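Local coordinates for CRISPR-associated protein,CRISPR-associated endonuclease Cas9 (Corynebacterium diphtheriae, PDB 6JOO), which uses a guide RNA, in its natural full-length form, to find matching invader DNA and cleave both strands, a magnesium-dependent activity in CRISPR adaptive immunity, at residues V106-L110 / E123-V127; V754-T758 / K801-L806. All coordinates share one frame; numbering follows the deposited sequence.

Contact 1: V106-L110 / E123-V127; sequences VRAEL and EKLSV
A chi1 of 177° turns E109 CG away from the backbone N, and the extended chain beyond it reaches K124, whose CG instead lies anti to its own carbonyl carbon (chi1 -70°) and whose chain is also stretched straight. The two side chains cross at about a right angle. K124 NZ bonds E109 OE1 at 2.8 Å, on the syn lone pair facing the other oxygen, and adds a weak bond of 3.1 Å to E109 OE2, so the ammonium leans toward OE1.

Behind this salt bridge the contact turns apolar. V106 CG1 packs against K124 CB at 3.6 Å, and L110 CD1 meets L125 CD2 at 3.7 Å. V106 CG2 adds a looser touch to V127 CG1. Helices 102-110 and 118-134, in the N-terminal piece of the fusion, are joined by a short loop, their segments at 123° with axes 9.6 Å apart. They follow the arginine-rich helix 56-86 and probably belong to the recognition lobe, as in other Cas9 proteins. I115, in the connecting loop, touches E109, L110 and K124.

The single bridge holds the end of K124 while its CB lies on V106, so one lysine serves both polar and apolar parts.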
# COMPACT_ATOMS: atom_id res chain seq x y z
N VAL A 106 -25.71 -20.06 29.90
CA VAL A 106 -25.77 -19.02 30.92
C VAL A 106 -26.44 -17.77 30.37
O VAL A 106 -27.24 -17.12 31.06
CB VAL A 106 -24.37 -18.71 31.46
CG1 VAL A 106 -24.40 -17.50 32.36
CG2 VAL A 106 -23.82 -19.91 32.21
N ARG A 107 -26.14 -17.40 29.12
CA ARG A 107 -26.75 -16.21 28.52
C ARG A 107 -28.26 -16.37 28.39
O ARG A 107 -28.99 -15.38 28.49
CB ARG A 107 -26.12 -15.92 27.16
CG ARG A 107 -24.71 -15.36 27.22
CD ARG A 107 -24.12 -15.22 25.83
NE ARG A 107 -24.98 -14.45 24.94
CZ ARG A 107 -24.70 -14.21 23.66
NH1 ARG A 107 -23.59 -14.68 23.12
NH2 ARG A 107 -25.54 -13.49 22.92
N ALA A 108 -28.73 -17.59 28.15
CA ALA A 108 -30.17 -17.83 28.08
C ALA A 108 -30.79 -17.93 29.47
O ALA A 108 -31.94 -17.53 29.66
CB ALA A 108 -30.46 -19.10 27.29
N GLU A 109 -30.05 -18.46 30.44
CA GLU A 109 -30.59 -18.59 31.79
C GLU A 109 -30.71 -17.24 32.48
O GLU A 109 -31.69 -16.97 33.18
CB GLU A 109 -29.70 -19.53 32.61
CG GLU A 109 -30.12 -19.69 34.07
CD GLU A 109 -29.00 -20.25 34.93
OE1 GLU A 109 -27.83 -20.17 34.52
OE2 GLU A 109 -29.30 -20.78 36.02
N LEU A 110 -29.72 -16.36 32.27
CA LEU A 110 -29.74 -15.03 32.88
C LEU A 110 -30.85 -14.14 32.32
O LEU A 110 -31.29 -13.22 33.02
CB LEU A 110 -28.39 -14.35 32.68
CG LEU A 110 -27.23 -14.85 33.55
CD1 LEU A 110 -25.91 -14.25 33.09
CD2 LEU A 110 -27.50 -14.48 35.00
N GLU A 123 -20.84 -14.92 39.22
CA GLU A 123 -20.00 -15.85 38.46
C GLU A 123 -20.57 -16.10 37.08
O GLU A 123 -19.83 -16.23 36.10
CB GLU A 123 -19.84 -17.16 39.23
N LYS A 124 -21.90 -16.18 36.97
CA LYS A 124 -22.53 -16.41 35.67
C LYS A 124 -22.66 -15.12 34.86
O LYS A 124 -22.66 -15.18 33.63
CB LYS A 124 -23.90 -17.06 35.85
CG LYS A 124 -23.83 -18.50 36.35
CD LYS A 124 -25.18 -19.19 36.27
CE LYS A 124 -25.07 -20.65 36.72
NZ LYS A 124 -26.37 -21.37 36.64
N LEU A 125 -22.77 -13.97 35.53
CA LEU A 125 -22.73 -12.71 34.80
C LEU A 125 -21.36 -12.48 34.18
O LEU A 125 -21.27 -12.02 33.03
CB LEU A 125 -23.11 -11.55 35.72
CG LEU A 125 -24.60 -11.23 35.84
CD1 LEU A 125 -24.84 -10.12 36.85
CD2 LEU A 125 -25.16 -10.86 34.48
N SER A 126 -20.29 -12.79 34.91
CA SER A 126 -18.95 -12.65 34.35
C SER A 126 -18.76 -13.58 33.16
O SER A 126 -18.11 -13.21 32.17
CB SER A 126 -17.90 -12.93 35.43
OG SER A 126 -16.60 -12.93 34.88
N VAL A 127 -19.33 -14.79 33.23
CA VAL A 127 -19.22 -15.72 32.11
C VAL A 127 -19.99 -15.21 30.90
O VAL A 127 -19.51 -15.28 29.77
CB VAL A 127 -19.72 -17.12 32.55
CG1 VAL A 127 -19.97 -18.01 31.35
CG2 VAL A 127 -18.71 -17.76 33.49

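Contact 2: V754-T758 / K801-L806; sequences VYKIT and KLRDAL
The phenol ring of Y755 is approached obliquely by two leucine methyls. L802 CD1 lies 3.7 Å from Y755 CG, at the root of the ring, and L806 CD2 comes up farther out, beside CE2. Y813 of strand 811-817 meets the same ring, their planes about 20° apart.

This is a helix laid on an antiparallel sheet in the Topo-homology domain, within the C-terminal piece of the fusion. Strand 749-757 is the middle one of three, hydrogen-bonded to 764-771 and 811-817; segments 754-757 and 801-806 run at 71° to each other, their axes 9.6 Å apart. Strand alternation sends Y755 and I757 toward the helix, whereas V754 and K756 point away.

No hydrogen bond joins the two segments. I757 does much of the packing, its two branches dividing the work: CG1, anti to the carbonyl carbon (chi1 -61°), carries CD1 in between K801 and L802, while CG2 rests on A805 CB at 3.8 Å. The small alanine side chain is what faces the strand where the backbones come nearest, I757 CA and A805 CA being 6.7 Å apart. L802 stands across both strand residues, its side chain at about a right angle to each, and also touches A766 and A811 on the neighbouring strands. The aliphatic part of K801 passes the isoleucine at a slant, its CG 3.6 Å from I757 CD1.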
# COMPACT_ATOMS: atom_id res chain seq x y z
N VAL A 754 26.48 -14.72 -5.23
CA VAL A 754 27.10 -15.53 -6.28
C VAL A 754 28.48 -15.96 -5.82
O VAL A 754 29.30 -15.12 -5.42
CB VAL A 754 27.17 -14.76 -7.61
CG1 VAL A 754 27.87 -15.59 -8.67
CG2 VAL A 754 25.78 -14.35 -8.06
N TYR A 755 28.74 -17.27 -5.87
CA TYR A 755 30.00 -17.83 -5.39
C TYR A 755 30.72 -18.57 -6.51
O TYR A 755 30.10 -19.10 -7.43
CB TYR A 755 29.77 -18.80 -4.22
CG TYR A 755 29.26 -18.15 -2.95
CD1 TYR A 755 27.92 -17.85 -2.79
CD2 TYR A 755 30.13 -17.86 -1.91
CE1 TYR A 755 27.45 -17.26 -1.63
CE2 TYR A 755 29.67 -17.27 -0.74
CZ TYR A 755 28.33 -16.97 -0.61
OH TYR A 755 27.85 -16.39 0.54
N LYS A 756 32.05 -18.57 -6.42
CA LYS A 756 32.91 -19.43 -7.23
C LYS A 756 33.47 -20.51 -6.32
O LYS A 756 34.09 -20.21 -5.30
CB LYS A 756 34.05 -18.64 -7.86
CG LYS A 756 35.21 -19.52 -8.29
CD LYS A 756 36.44 -18.70 -8.60
CE LYS A 756 36.25 -17.90 -9.86
NZ LYS A 756 37.45 -17.07 -10.17
N ILE A 757 33.24 -21.77 -6.69
CA ILE A 757 33.65 -22.91 -5.89
C ILE A 757 34.86 -23.54 -6.55
O ILE A 757 34.78 -24.06 -7.66
CB ILE A 757 32.50 -23.92 -5.73
CG1 ILE A 757 31.33 -23.26 -5.01
CG2 ILE A 757 32.98 -25.14 -4.96
CD1 ILE A 757 30.20 -24.18 -4.70
N THR A 758 36.00 -23.47 -5.86
CA THR A 758 37.25 -24.05 -6.34
C THR A 758 37.44 -25.38 -5.62
O THR A 758 37.96 -25.44 -4.51
CB THR A 758 38.42 -23.10 -6.09
OG1 THR A 758 38.49 -22.79 -4.70
CG2 THR A 758 38.23 -21.82 -6.88
N LYS A 801 26.23 -28.58 -2.82
CA LYS A 801 27.62 -28.34 -3.20
C LYS A 801 28.17 -27.07 -2.56
O LYS A 801 29.30 -27.05 -2.07
CB LYS A 801 27.74 -28.26 -4.72
CG LYS A 801 28.94 -27.48 -5.21
CD LYS A 801 28.68 -26.85 -6.58
CE LYS A 801 28.45 -27.91 -7.65
NZ LYS A 801 28.23 -27.30 -8.99
N LEU A 802 27.36 -26.00 -2.54
CA LEU A 802 27.81 -24.74 -1.97
C LEU A 802 27.96 -24.83 -0.46
O LEU A 802 28.83 -24.18 0.13
CB LEU A 802 26.82 -23.62 -2.34
CG LEU A 802 27.13 -22.21 -1.85
CD1 LEU A 802 28.49 -21.76 -2.35
CD2 LEU A 802 26.04 -21.23 -2.28
N ARG A 803 27.12 -25.64 0.19
CA ARG A 803 27.18 -25.76 1.65
C ARG A 803 28.46 -26.44 2.09
O ARG A 803 29.11 -26.01 3.05
CB ARG A 803 25.95 -26.52 2.16
CG ARG A 803 24.61 -25.92 1.74
CD ARG A 803 23.45 -26.85 2.10
NE ARG A 803 23.40 -27.16 3.52
CZ ARG A 803 22.43 -27.87 4.11
NH1 ARG A 803 22.48 -28.10 5.41
NH2 ARG A 803 21.42 -28.35 3.39
N ASP A 804 28.85 -27.52 1.41
CA ASP A 804 30.10 -28.19 1.73
C ASP A 804 31.30 -27.30 1.45
O ASP A 804 32.31 -27.37 2.17
CB ASP A 804 30.21 -29.50 0.96
CG ASP A 804 29.00 -30.41 1.15
OD1 ASP A 804 28.33 -30.29 2.20
OD2 ASP A 804 28.71 -31.23 0.26
N ALA A 805 31.21 -26.44 0.44
CA ALA A 805 32.34 -25.57 0.11
C ALA A 805 32.51 -24.46 1.14
O ALA A 805 33.64 -24.11 1.50
CB ALA A 805 32.16 -24.98 -1.29
N LEU A 806 31.39 -23.90 1.62
CA LEU A 806 31.47 -22.87 2.65
C LEU A 806 32.02 -23.43 3.96
O LEU A 806 32.69 -22.71 4.70
CB LEU A 806 30.09 -22.26 2.88
CG LEU A 806 29.54 -21.39 1.76
CD1 LEU A 806 28.08 -21.03 2.01
CD2 LEU A 806 30.37 -20.13 1.62

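How the contacts relate
Contact 1 closes well before contact 2 opens along the chain, and the two share no helix, strand or sheet. Their centres lie 66 Å apart and their nearest atoms about 50 Å, in distant parts of the chain. Contact 1 joins two successive helices separated by a short loop, whereas contact 2 brings together a strand and a helix 43 residues apart within one domain. Each is local to its own piece of the engineered fusion, so neither spans the artificial junction. Both come within about 8 Å of bound nucleic acid at their nearest atoms, consistent with separate protein regions being arranged around the guide RNA and target DNA.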